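Local coordinates for protein bifunctional endo-1,4-beta-xylanase A (Neocallimastix patriciarum, PDB 2VG9) that hydrolyses internal beta-1,4-xylosidic linkages of xylan as a family 11 glycoside hydrolase, crystallised here as a loop-swap mutant of its catalytic domain, at residues R56-D60 with Y192-L196; Y72-A78 with S169-S175; Y77-Q83 with E116-D120; R92-W98 with E111-D117. All coordinates share one frame; numbering follows the deposited sequence.

Contact 1: R56-D60 with Y192-L196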
# COMPACT_ATOMS: atom_id res chain seq x y z
N ARG A 56 -0.15 1.17 7.87
CA ARG A 56 0.72 0.32 7.06
C ARG A 56 2.00 -0.02 7.79
O ARG A 56 2.52 0.77 8.59
CB ARG A 56 1.04 1.00 5.75
CG ARG A 56 1.63 2.36 5.91
CD ARG A 56 2.13 2.94 4.57
NE ARG A 56 1.03 3.43 3.75
CZ ARG A 56 0.90 4.67 3.28
NH1 ARG A 56 1.81 5.60 3.53
NH2 ARG A 56 -0.15 4.95 2.55
N ARG A 57 2.51 -1.20 7.48
CA ARG A 57 3.79 -1.70 8.00
C ARG A 57 4.55 -2.37 6.88
O ARG A 57 3.96 -3.09 6.05
CB ARG A 57 3.54 -2.71 9.12
CG ARG A 57 3.02 -2.05 10.42
CD ARG A 57 3.40 -2.86 11.60
NE ARG A 57 4.81 -2.64 11.94
CZ ARG A 57 5.43 -3.24 12.95
NH1 ARG A 57 4.79 -4.11 13.72
NH2 ARG A 57 6.71 -2.95 13.19
N GLY A 58 5.87 -2.18 6.85
CA GLY A 58 6.65 -2.77 5.74
C GLY A 58 8.14 -2.76 5.92
O GLY A 58 8.66 -2.40 6.97
N LEU A 59 8.84 -3.11 4.84
CA LEU A 59 10.28 -3.27 4.85
C LEU A 59 10.82 -2.13 4.01
O LEU A 59 10.44 -2.00 2.84
CB LEU A 59 10.68 -4.65 4.26
CG LEU A 59 12.18 -4.98 4.35
CD1 LEU A 59 12.64 -4.93 5.82
CD2 LEU A 59 12.47 -6.37 3.76
N ASP A 60 11.67 -1.28 4.61
CA ASP A 60 12.34 -0.19 3.85
C ASP A 60 13.49 -0.77 3.08
O ASP A 60 14.24 -1.62 3.61
CB ASP A 60 12.84 0.96 4.76
CG ASP A 60 13.83 1.96 4.01
OD1 ASP A 60 13.42 2.78 3.13
OD2 ASP A 60 15.04 1.93 4.34
N TYR A 192 11.81 2.13 -2.69
CA TYR A 192 11.72 2.80 -1.42
C TYR A 192 11.34 1.84 -0.27
O TYR A 192 11.99 1.82 0.75
CB TYR A 192 10.71 3.95 -1.54
CG TYR A 192 10.43 4.73 -0.27
CD1 TYR A 192 11.42 5.55 0.28
CD2 TYR A 192 9.18 4.69 0.35
CE1 TYR A 192 11.19 6.30 1.43
CE2 TYR A 192 8.93 5.45 1.53
CZ TYR A 192 9.95 6.26 2.06
OH TYR A 192 9.80 7.02 3.20
N GLU A 193 10.24 1.09 -0.44
CA GLU A 193 9.72 0.17 0.59
C GLU A 193 8.72 -0.79 -0.05
O GLU A 193 8.26 -0.57 -1.18
CB GLU A 193 8.95 0.94 1.66
CG GLU A 193 7.60 1.47 1.10
CD GLU A 193 6.86 2.37 2.06
OE1 GLU A 193 6.93 2.15 3.28
OE2 GLU A 193 6.22 3.32 1.58
N VAL A 194 8.38 -1.84 0.70
CA VAL A 194 7.34 -2.79 0.33
C VAL A 194 6.55 -2.98 1.61
O VAL A 194 7.07 -3.48 2.64
CB VAL A 194 7.88 -4.15 -0.20
CG1 VAL A 194 6.72 -5.14 -0.47
CG2 VAL A 194 8.72 -3.97 -1.50
N ALA A 195 5.29 -2.56 1.57
CA ALA A 195 4.48 -2.52 2.76
C ALA A 195 3.15 -3.16 2.50
O ALA A 195 2.71 -3.22 1.36
CB ALA A 195 4.30 -1.05 3.25
N LEU A 196 2.50 -3.63 3.57
CA LEU A 196 1.08 -3.96 3.53
C LEU A 196 0.27 -2.82 4.17
O LEU A 196 0.57 -2.38 5.27
CB LEU A 196 0.81 -5.29 4.20
CG LEU A 196 -0.62 -5.75 3.92
CD1 LEU A 196 -0.71 -6.31 2.48
CD2 LEU A 196 -1.02 -6.77 5.03
O HOH W 1 5.03 5.28 3.00
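L59 and V194 pair across two antiparallel strands in the larger sheet of the beta jelly roll, and their side chains leave the sheet on the same face. The ladder is regular: L59 N donates to V194 O at 2.8 Å, V194 N returns to L59 O, and R57 and L196 exchange a second pair of bonds. R57, L59, V194 and L196 share one face. There the three aliphatic side chains pack on strand 203-216 of the other sheet, while the R57 guanidinium is taken up by the carbonyls of F19, S20 and T39. The opposite face carries the pairs G58-A195 and D60-E193. With no side chain on G58, the strands close to 3.7 Å between G58 CA and A195 CA; a beta carbon on G58 would run into V194 O and A195 CA.

E193 sets its CG between its own N and carbonyl carbon (chi1 72°) and then runs out extended along this face, its CB resting 3.5 Å from L59 O. The carboxylate thereby heads for the R56 guanidinium without touching it: R56 NH1 and E193 OE2 stay 5.3 Å apart. R56, its chain bent at chi3, gives NH1 to a salt bridge with E22 and lies against the Y96 ring in a cation-pi contact. The gap is bridged by a single water, which donates to E193 OE2 at 2.7 Å and accepts from R56 NH1 through a weak bond of 3.3 Å.

Contact 2: Y72-A78 with S169-S175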
# COMPACT_ATOMS: atom_id res chain seq x y z
N TYR A 72 14.29 -11.52 -6.26
CA TYR A 72 13.04 -12.03 -5.74
C TYR A 72 12.60 -11.18 -4.56
O TYR A 72 13.40 -10.86 -3.69
CB TYR A 72 13.18 -13.51 -5.32
CG TYR A 72 11.86 -14.17 -5.04
CD1 TYR A 72 11.18 -14.86 -6.04
CD2 TYR A 72 11.26 -14.07 -3.77
CE1 TYR A 72 9.95 -15.46 -5.79
CE2 TYR A 72 10.02 -14.69 -3.50
CZ TYR A 72 9.37 -15.37 -4.52
OH TYR A 72 8.13 -15.96 -4.30
N ILE A 73 11.32 -10.77 -4.56
CA ILE A 73 10.75 -10.08 -3.39
C ILE A 73 9.45 -10.82 -3.09
O ILE A 73 8.57 -10.90 -3.94
CB ILE A 73 10.51 -8.56 -3.61
CG1 ILE A 73 11.80 -7.83 -4.04
CG2 ILE A 73 9.86 -7.90 -2.32
CD1 ILE A 73 11.55 -6.33 -4.47
N GLY A 74 9.37 -11.40 -1.89
CA GLY A 74 8.15 -12.10 -1.47
C GLY A 74 7.42 -11.35 -0.36
O GLY A 74 8.06 -10.69 0.49
N LEU A 75 6.09 -11.44 -0.37
CA LEU A 75 5.28 -10.94 0.76
C LEU A 75 4.22 -11.98 1.06
O LEU A 75 3.45 -12.36 0.16
CB LEU A 75 4.66 -9.54 0.49
CG LEU A 75 3.84 -8.85 1.62
CD1 LEU A 75 3.90 -7.32 1.52
CD2 LEU A 75 2.36 -9.26 1.61
N ASP A 76 4.17 -12.41 2.32
CA ASP A 76 3.18 -13.39 2.76
C ASP A 76 2.40 -12.71 3.85
O ASP A 76 2.99 -12.05 4.69
CB ASP A 76 3.87 -14.63 3.33
CG ASP A 76 4.66 -15.38 2.29
OD1 ASP A 76 4.09 -15.76 1.29
OD2 ASP A 76 5.88 -15.59 2.49
N TYR A 77 1.08 -12.84 3.82
CA TYR A 77 0.22 -12.15 4.77
C TYR A 77 -1.01 -13.00 5.10
O TYR A 77 -1.43 -13.86 4.31
CB TYR A 77 -0.17 -10.74 4.23
CG TYR A 77 -1.21 -10.78 3.11
CD1 TYR A 77 -2.55 -10.41 3.36
CD2 TYR A 77 -0.86 -11.20 1.82
CE1 TYR A 77 -3.54 -10.48 2.32
CE2 TYR A 77 -1.82 -11.27 0.78
CZ TYR A 77 -3.15 -10.91 1.05
OH TYR A 77 -4.03 -11.00 0.03
N ALA A 78 -1.56 -12.80 6.30
CA ALA A 78 -2.91 -13.30 6.64
C ALA A 78 -3.57 -12.24 7.51
O ALA A 78 -2.96 -11.76 8.48
CB ALA A 78 -2.85 -14.66 7.37
N SER A 169 -5.65 -13.28 2.55
CA SER A 169 -4.40 -13.97 2.90
C SER A 169 -3.74 -14.60 1.69
O SER A 169 -4.43 -14.96 0.72
CB SER A 169 -4.61 -15.03 4.00
OG SER A 169 -5.41 -16.07 3.51
N GLY A 170 -2.43 -14.77 1.75
CA GLY A 170 -1.76 -15.52 0.72
C GLY A 170 -0.35 -15.06 0.45
O GLY A 170 0.18 -14.25 1.17
N HIS A 171 0.25 -15.62 -0.61
CA HIS A 171 1.59 -15.26 -1.04
C HIS A 171 1.54 -14.30 -2.22
O HIS A 171 0.76 -14.51 -3.14
CB HIS A 171 2.33 -16.51 -1.49
CG HIS A 171 3.67 -16.20 -2.07
ND1 HIS A 171 3.88 -16.00 -3.42
CD2 HIS A 171 4.86 -15.95 -1.46
CE1 HIS A 171 5.15 -15.70 -3.62
NE2 HIS A 171 5.76 -15.65 -2.46
N ILE A 172 2.35 -13.24 -2.17
CA ILE A 172 2.52 -12.34 -3.31
C ILE A 172 3.99 -12.30 -3.71
O ILE A 172 4.87 -11.96 -2.90
CB ILE A 172 2.02 -10.90 -2.99
CG1 ILE A 172 0.53 -10.91 -2.55
CG2 ILE A 172 2.35 -9.90 -4.17
CD1 ILE A 172 0.05 -9.63 -1.93
N THR A 173 4.25 -12.64 -4.96
CA THR A 173 5.55 -12.43 -5.57
C THR A 173 5.61 -10.99 -6.08
O THR A 173 5.40 -10.70 -7.28
CB THR A 173 5.86 -13.45 -6.69
OG1 THR A 173 5.45 -14.75 -6.25
CG2 THR A 173 7.37 -13.41 -7.06
N VAL A 174 5.92 -10.09 -5.15
CA VAL A 174 5.98 -8.66 -5.40
C VAL A 174 6.89 -8.37 -6.62
O VAL A 174 6.54 -7.54 -7.48
CB VAL A 174 6.48 -7.92 -4.12
CG1 VAL A 174 6.73 -6.44 -4.40
CG2 VAL A 174 5.44 -8.08 -2.95
N SER A 175 8.02 -9.07 -6.72
CA SER A 175 8.94 -8.85 -7.85
C SER A 175 8.32 -9.18 -9.22
O SER A 175 8.76 -8.63 -10.23
CB SER A 175 10.25 -9.66 -7.64
OG SER A 175 10.00 -10.99 -7.19
O HOH W 2 7.11 -17.42 -6.18
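Y77 lays its ring along the backbone of S169-G170, the two strands running antiparallel at 177°. Its CB faces the interior, against L196 of the opposing sheet. With CG held between the backbone N and carbonyl carbon (chi1 75°), the ring swings over to the neighbouring strand. CD2 comes 3.3 Å from G170 O, and CE2, next along the same edge, meets the I172 CD1 methyl at 3.7 Å. On the opposite edge CE1 lies 3.5 Å from S169 N. One face receives S169 CA in a CH-pi contact, 3.9 Å from the centroid, and the hydroxyl goes on to E116. A leucine in place of Y77 would probably leave E116 without this hydroxyl and open a gap beside I172 CD1 and the S169-G170 backbone.

Two pairs of backbone bonds, L75 with I172 and Y77 with G170, zip the strands together; I172 N to L75 O is the shortest at 2.7 Å. Past T173 the partner chain turns into a helix, and side chains take over. S175 OG accepts from I73 N at 3.0 Å, the V174 CG2 methyl packs on L75 CB at 3.8 Å, and a water links the Y72 hydroxyl to T173 OG1, which is also hydrogen-bonded to D133 OD1. This is the edge of the smaller jelly-roll sheet, where outermost strand 169-173 runs straight into helix 174-182, the one helix of the fold.

Contact 3: Y77-Q83 with E116-D120. With CD (cadmium ion), chain B.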
# COMPACT_ATOMS: atom_id res chain seq x y z
N TYR A 77 1.08 -12.84 3.82
CA TYR A 77 0.22 -12.15 4.77
C TYR A 77 -1.01 -13.00 5.10
O TYR A 77 -1.43 -13.86 4.31
CB TYR A 77 -0.17 -10.74 4.23
CG TYR A 77 -1.21 -10.78 3.11
CD1 TYR A 77 -2.55 -10.41 3.36
CD2 TYR A 77 -0.86 -11.20 1.82
CE1 TYR A 77 -3.54 -10.48 2.32
CE2 TYR A 77 -1.82 -11.27 0.78
CZ TYR A 77 -3.15 -10.91 1.05
OH TYR A 77 -4.03 -11.00 0.03
N ALA A 78 -1.56 -12.80 6.30
CA ALA A 78 -2.91 -13.30 6.64
C ALA A 78 -3.57 -12.24 7.51
O ALA A 78 -2.96 -11.76 8.48
CB ALA A 78 -2.85 -14.66 7.37
N ALA A 79 -4.81 -11.90 7.16
CA ALA A 79 -5.60 -10.82 7.78
C ALA A 79 -7.10 -11.15 7.81
O ALA A 79 -7.59 -11.94 7.02
CB ALA A 79 -5.38 -9.49 7.04
N THR A 80 -7.81 -10.51 8.75
CA THR A 80 -9.25 -10.29 8.62
C THR A 80 -9.38 -8.79 8.35
O THR A 80 -8.60 -7.99 8.85
CB THR A 80 -10.05 -10.71 9.88
OG1 THR A 80 -9.49 -10.07 11.02
CG2 THR A 80 -9.95 -12.22 10.11
N TYR A 81 -10.31 -8.44 7.47
CA TYR A 81 -10.45 -7.07 7.01
C TYR A 81 -11.93 -6.88 6.69
O TYR A 81 -12.53 -7.70 6.01
CB TYR A 81 -9.54 -6.84 5.80
CG TYR A 81 -9.96 -5.76 4.85
CD1 TYR A 81 -10.07 -4.42 5.26
CD2 TYR A 81 -10.22 -6.06 3.52
CE1 TYR A 81 -10.44 -3.42 4.34
CE2 TYR A 81 -10.58 -5.08 2.61
CZ TYR A 81 -10.70 -3.78 3.02
OH TYR A 81 -11.07 -2.84 2.09
N LYS A 82 -12.51 -5.81 7.23
CA LYS A 82 -13.93 -5.57 7.17
C LYS A 82 -14.13 -4.04 7.11
O LYS A 82 -13.47 -3.30 7.86
CB LYS A 82 -14.57 -6.15 8.43
CG LYS A 82 -16.09 -6.11 8.53
CD LYS A 82 -16.61 -7.04 9.67
CE LYS A 82 -16.52 -8.58 9.29
NZ LYS A 82 -17.18 -9.58 10.29
N GLN A 83 -15.03 -3.58 6.25
CA GLN A 83 -15.52 -2.22 6.29
C GLN A 83 -16.88 -2.21 7.01
O GLN A 83 -17.80 -2.96 6.65
CB GLN A 83 -15.58 -1.63 4.88
CG GLN A 83 -15.89 -0.17 4.85
CD GLN A 83 -15.78 0.40 3.48
OE1 GLN A 83 -14.69 0.77 3.03
NE2 GLN A 83 -16.91 0.49 2.79
N GLU A 116 -5.23 -6.38 -3.00
CA GLU A 116 -5.71 -7.73 -2.72
C GLU A 116 -7.20 -7.80 -2.39
O GLU A 116 -7.86 -8.80 -2.69
CB GLU A 116 -4.90 -8.31 -1.55
CG GLU A 116 -3.44 -8.46 -1.90
CD GLU A 116 -3.21 -9.65 -2.86
OE1 GLU A 116 -3.21 -10.81 -2.39
OE2 GLU A 116 -3.06 -9.41 -4.08
N ASP A 117 -7.71 -6.74 -1.78
CA ASP A 117 -9.10 -6.68 -1.36
C ASP A 117 -9.43 -5.19 -1.22
O ASP A 117 -8.52 -4.33 -1.05
CB ASP A 117 -9.30 -7.43 -0.03
CG ASP A 117 -10.77 -7.84 0.23
OD1 ASP A 117 -11.68 -7.50 -0.54
OD2 ASP A 117 -11.03 -8.51 1.24
N TRP A 118 -10.72 -4.88 -1.42
CA TRP A 118 -11.23 -3.52 -1.36
C TRP A 118 -12.73 -3.58 -1.11
O TRP A 118 -13.38 -4.61 -1.36
CB TRP A 118 -10.98 -2.73 -2.66
CG TRP A 118 -11.49 -3.43 -3.92
CD1 TRP A 118 -10.79 -4.30 -4.71
CD2 TRP A 118 -12.82 -3.34 -4.48
NE1 TRP A 118 -11.59 -4.76 -5.74
CE2 TRP A 118 -12.84 -4.17 -5.63
CE3 TRP A 118 -13.98 -2.63 -4.13
CZ2 TRP A 118 -14.00 -4.33 -6.43
CZ3 TRP A 118 -15.16 -2.80 -4.94
CH2 TRP A 118 -15.14 -3.65 -6.07
N VAL A 119 -13.29 -2.48 -0.64
CA VAL A 119 -14.72 -2.42 -0.41
C VAL A 119 -15.30 -1.17 -1.07
O VAL A 119 -14.72 -0.08 -0.94
CB VAL A 119 -15.08 -2.49 1.09
CG1 VAL A 119 -16.63 -2.38 1.29
CG2 VAL A 119 -14.51 -3.81 1.71
N ASP A 120 -16.40 -1.39 -1.82
CA ASP A 120 -17.25 -0.35 -2.46
C ASP A 120 -16.65 0.31 -3.70
O ASP A 120 -17.36 0.64 -4.65
CB ASP A 120 -17.69 0.74 -1.48
CG ASP A 120 -18.67 0.25 -0.45
OD1 ASP A 120 -19.40 -0.71 -0.69
OD2 ASP A 120 -18.70 0.83 0.64
CD CD B . -20.44 -0.80 1.34
O HOH W 3 -19.56 -0.83 3.63
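The Y77 hydroxyl donates to E116 OE1 at 2.6 Å and anchors the tight, buried end of this contact. It uses the anti lone pair of that oxygen, the one facing away from OE2, and the ring and carboxylate planes stand 77° apart. E116 CB and CG each lie 3.2 Å from Y77 OH, and the bend at chi2 (-74°) carries CD round so that OE1 meets the same hydroxyl. OE1 is also salt-bridged to R167 NE, while OE2 accepts from Y137. Were E116 shortened to an alanine, the Y77 hydroxyl and the R167 guanidinium would be likely to lose the carboxylate they share.

Between strands 77-83 and 117-119 there is no backbone ladder. Their axes stay 7.9 Å apart, and side chains alone span the space between two layers of the jelly roll. Y81 presents its ring edge to D117, with CD2 3.4 Å from D117 OD2, and its hydroxyl, bonded to S91, passes beside V119 CG2.

The far end, with Q83 partly exposed and D120 exposed, is held more loosely. Extended Q83 still packs on V119, and its amide OE1 is bonded to S91 OG, but the bond from NE2 to D120 OD2 is bent and weak. D120 turns both carboxylate oxygens on a cadmium ion, OD1 at 2.3 Å and OD2 at 2.5 Å; OD2 also accepts from S86 OG, and a water on the same metal accepts from Q83 NE2.

Contact 4: R92-W98 with E111-D117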
# COMPACT_ATOMS: atom_id res chain seq x y z
N ARG A 92 -9.30 -0.26 1.06
CA ARG A 92 -8.55 -1.28 0.38
C ARG A 92 -7.50 -1.88 1.30
O ARG A 92 -7.01 -1.21 2.23
CB ARG A 92 -7.87 -0.69 -0.85
CG ARG A 92 -6.70 0.24 -0.51
CD ARG A 92 -6.16 0.88 -1.79
NE ARG A 92 -7.09 1.91 -2.22
CZ ARG A 92 -6.82 2.89 -3.08
NH1 ARG A 92 -5.63 3.00 -3.66
NH2 ARG A 92 -7.78 3.75 -3.38
N LEU A 93 -7.16 -3.13 1.01
CA LEU A 93 -6.01 -3.80 1.61
C LEU A 93 -5.05 -4.14 0.46
O LEU A 93 -5.42 -4.87 -0.49
CB LEU A 93 -6.47 -5.08 2.31
CG LEU A 93 -5.47 -5.97 3.04
CD1 LEU A 93 -4.88 -5.23 4.22
CD2 LEU A 93 -6.18 -7.29 3.49
N CYS A 94 -3.83 -3.62 0.55
CA CYS A 94 -2.91 -3.70 -0.57
C CYS A 94 -1.44 -3.73 -0.16
O CYS A 94 -1.07 -3.25 0.90
CB CYS A 94 -3.15 -2.52 -1.54
SG CYS A 94 -2.85 -0.88 -0.82
N VAL A 95 -0.60 -4.28 -1.03
CA VAL A 95 0.84 -4.05 -0.92
C VAL A 95 1.05 -2.63 -1.43
O VAL A 95 0.34 -2.18 -2.37
CB VAL A 95 1.68 -4.98 -1.82
CG1 VAL A 95 3.19 -4.81 -1.61
CG2 VAL A 95 1.28 -6.45 -1.66
N TYR A 96 2.00 -1.91 -0.81
CA TYR A 96 2.17 -0.49 -1.07
C TYR A 96 3.64 -0.04 -0.99
O TYR A 96 4.40 -0.60 -0.23
CB TYR A 96 1.36 0.28 -0.03
CG TYR A 96 1.54 1.78 -0.08
CD1 TYR A 96 0.70 2.58 -0.88
CD2 TYR A 96 2.51 2.40 0.68
CE1 TYR A 96 0.85 3.96 -0.91
CE2 TYR A 96 2.69 3.79 0.64
CZ TYR A 96 1.87 4.56 -0.15
OH TYR A 96 2.04 5.95 -0.17
N GLY A 97 4.01 0.96 -1.78
CA GLY A 97 5.34 1.53 -1.65
C GLY A 97 5.59 2.57 -2.72
O GLY A 97 4.64 3.01 -3.40
N TRP A 98 6.86 2.99 -2.85
CA TRP A 98 7.27 3.94 -3.91
C TRP A 98 8.48 3.47 -4.69
O TRP A 98 9.32 2.71 -4.16
CB TRP A 98 7.58 5.33 -3.31
CG TRP A 98 6.39 6.03 -2.66
CD1 TRP A 98 5.80 5.71 -1.47
CD2 TRP A 98 5.70 7.17 -3.16
NE1 TRP A 98 4.78 6.58 -1.21
CE2 TRP A 98 4.68 7.48 -2.24
CE3 TRP A 98 5.83 7.96 -4.31
CZ2 TRP A 98 3.79 8.56 -2.42
CZ3 TRP A 98 4.97 9.00 -4.50
CH2 TRP A 98 3.95 9.31 -3.55
N GLU A 111 4.15 5.83 -6.96
CA GLU A 111 3.49 5.22 -5.80
C GLU A 111 2.75 4.01 -6.37
O GLU A 111 2.00 4.14 -7.35
CB GLU A 111 2.52 6.21 -5.17
CG GLU A 111 1.77 5.75 -3.92
CD GLU A 111 0.88 6.86 -3.38
OE1 GLU A 111 0.83 7.06 -2.15
OE2 GLU A 111 0.23 7.56 -4.20
N TYR A 112 2.98 2.82 -5.82
CA TYR A 112 2.43 1.59 -6.40
C TYR A 112 1.51 0.86 -5.38
O TYR A 112 1.67 1.01 -4.15
CB TYR A 112 3.56 0.68 -6.92
CG TYR A 112 4.38 0.01 -5.83
CD1 TYR A 112 3.87 -1.12 -5.15
CD2 TYR A 112 5.66 0.48 -5.47
CE1 TYR A 112 4.59 -1.76 -4.14
CE2 TYR A 112 6.44 -0.19 -4.44
CZ TYR A 112 5.87 -1.31 -3.79
OH TYR A 112 6.52 -2.01 -2.80
N TYR A 113 0.54 0.13 -5.92
CA TYR A 113 -0.48 -0.57 -5.15
C TYR A 113 -0.66 -1.96 -5.76
O TYR A 113 -0.88 -2.11 -6.97
CB TYR A 113 -1.83 0.14 -5.23
CG TYR A 113 -1.84 1.53 -4.71
CD1 TYR A 113 -2.30 1.82 -3.43
CD2 TYR A 113 -1.42 2.58 -5.52
CE1 TYR A 113 -2.30 3.14 -2.96
CE2 TYR A 113 -1.41 3.87 -5.07
CZ TYR A 113 -1.85 4.15 -3.80
OH TYR A 113 -1.82 5.47 -3.42
N ILE A 114 -0.58 -2.98 -4.92
CA ILE A 114 -1.00 -4.29 -5.37
C ILE A 114 -2.21 -4.62 -4.50
O ILE A 114 -2.07 -4.99 -3.33
CB ILE A 114 0.11 -5.36 -5.22
CG1 ILE A 114 1.33 -4.97 -6.08
CG2 ILE A 114 -0.40 -6.74 -5.65
CD1 ILE A 114 2.58 -5.73 -5.67
N ILE A 115 -3.40 -4.44 -5.08
CA ILE A 115 -4.62 -4.44 -4.26
C ILE A 115 -5.23 -5.82 -4.21
O ILE A 115 -5.69 -6.33 -5.23
CB ILE A 115 -5.65 -3.38 -4.73
CG1 ILE A 115 -4.98 -2.01 -4.88
CG2 ILE A 115 -6.87 -3.35 -3.80
CD1 ILE A 115 -5.91 -0.88 -5.35
N GLU A 116 -5.23 -6.38 -3.00
CA GLU A 116 -5.71 -7.73 -2.72
C GLU A 116 -7.20 -7.80 -2.39
O GLU A 116 -7.86 -8.80 -2.69
CB GLU A 116 -4.90 -8.31 -1.55
CG GLU A 116 -3.44 -8.46 -1.90
CD GLU A 116 -3.21 -9.65 -2.86
OE1 GLU A 116 -3.21 -10.81 -2.39
OE2 GLU A 116 -3.06 -9.41 -4.08
N ASP A 117 -7.71 -6.74 -1.78
CA ASP A 117 -9.10 -6.68 -1.36
C ASP A 117 -9.43 -5.19 -1.22
O ASP A 117 -8.52 -4.33 -1.05
CB ASP A 117 -9.30 -7.43 -0.03
CG ASP A 117 -10.77 -7.84 0.23
OD1 ASP A 117 -11.68 -7.50 -0.54
OD2 ASP A 117 -11.03 -8.51 1.24
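L93 O accepts two backbone bonds, from E116 N at 2.9 Å and from D117 N at 3.2 Å, both in its carbonyl plane. This is a classic beta bulge, and it shifts the register of the hairpin formed by strands 89-100 and 110-115 by one residue. Beyond the bulge the ladder is regular, and tyrosines alternate between its faces. On one face, G97 CA sits over the Y112 ring in a CH-pi contact; a beta carbon on G97 would collide with the hydroxyl that Y112 gives to E193 O.

On the other face the edge of Y96 meets the face of Y113 in an offset edge-to-face pair, centroids 5.5 Å apart and planes at 70°. R92 NH1 lies over the Y113 ring, 3.4 Å from CE1. The Y96 hydroxyl donates to E111 OE1 at 2.6 Å, on the anti lone pair, and accepts from W98 NE1 at 3.0 Å. E111, extended beyond CG, passes over W98, with CB 3.6 Å from the centroid of the six-membered ring.

Q158 NE2 donates to E111 OE2, so each carboxylate oxygen has a donor, which should limit the group's rotation. The chain from W98 NE1 through the Y96 hydroxyl probably orients this carboxylate, on an aromatic-rich face consistent with the xylan-binding cleft of this family.

In the fold
Contact 1 closes the longest loop along the chain, and contacts 2, 3 and 4 are nested inside it; contacts 3 and 4 both lie within the loop closed by contact 2 and share E116 and D117 in their second segments. Contacts 1 and 4 have centres about 10 Å apart in the larger sheet, where strands 190-200 and 89-100 are neighbours and a probable hydrogen bond joins A195 O to Y96 N. Contact 2 belongs to the smaller sheet, its centre about 12 Å from the centres of both, and strand 73-86 carries on into contact 3. Contacts 1, 2 and 4 hold strands within their sheets, while contact 3 and the packing of L75, V95, I172 and V194 join the two jelly-roll layers.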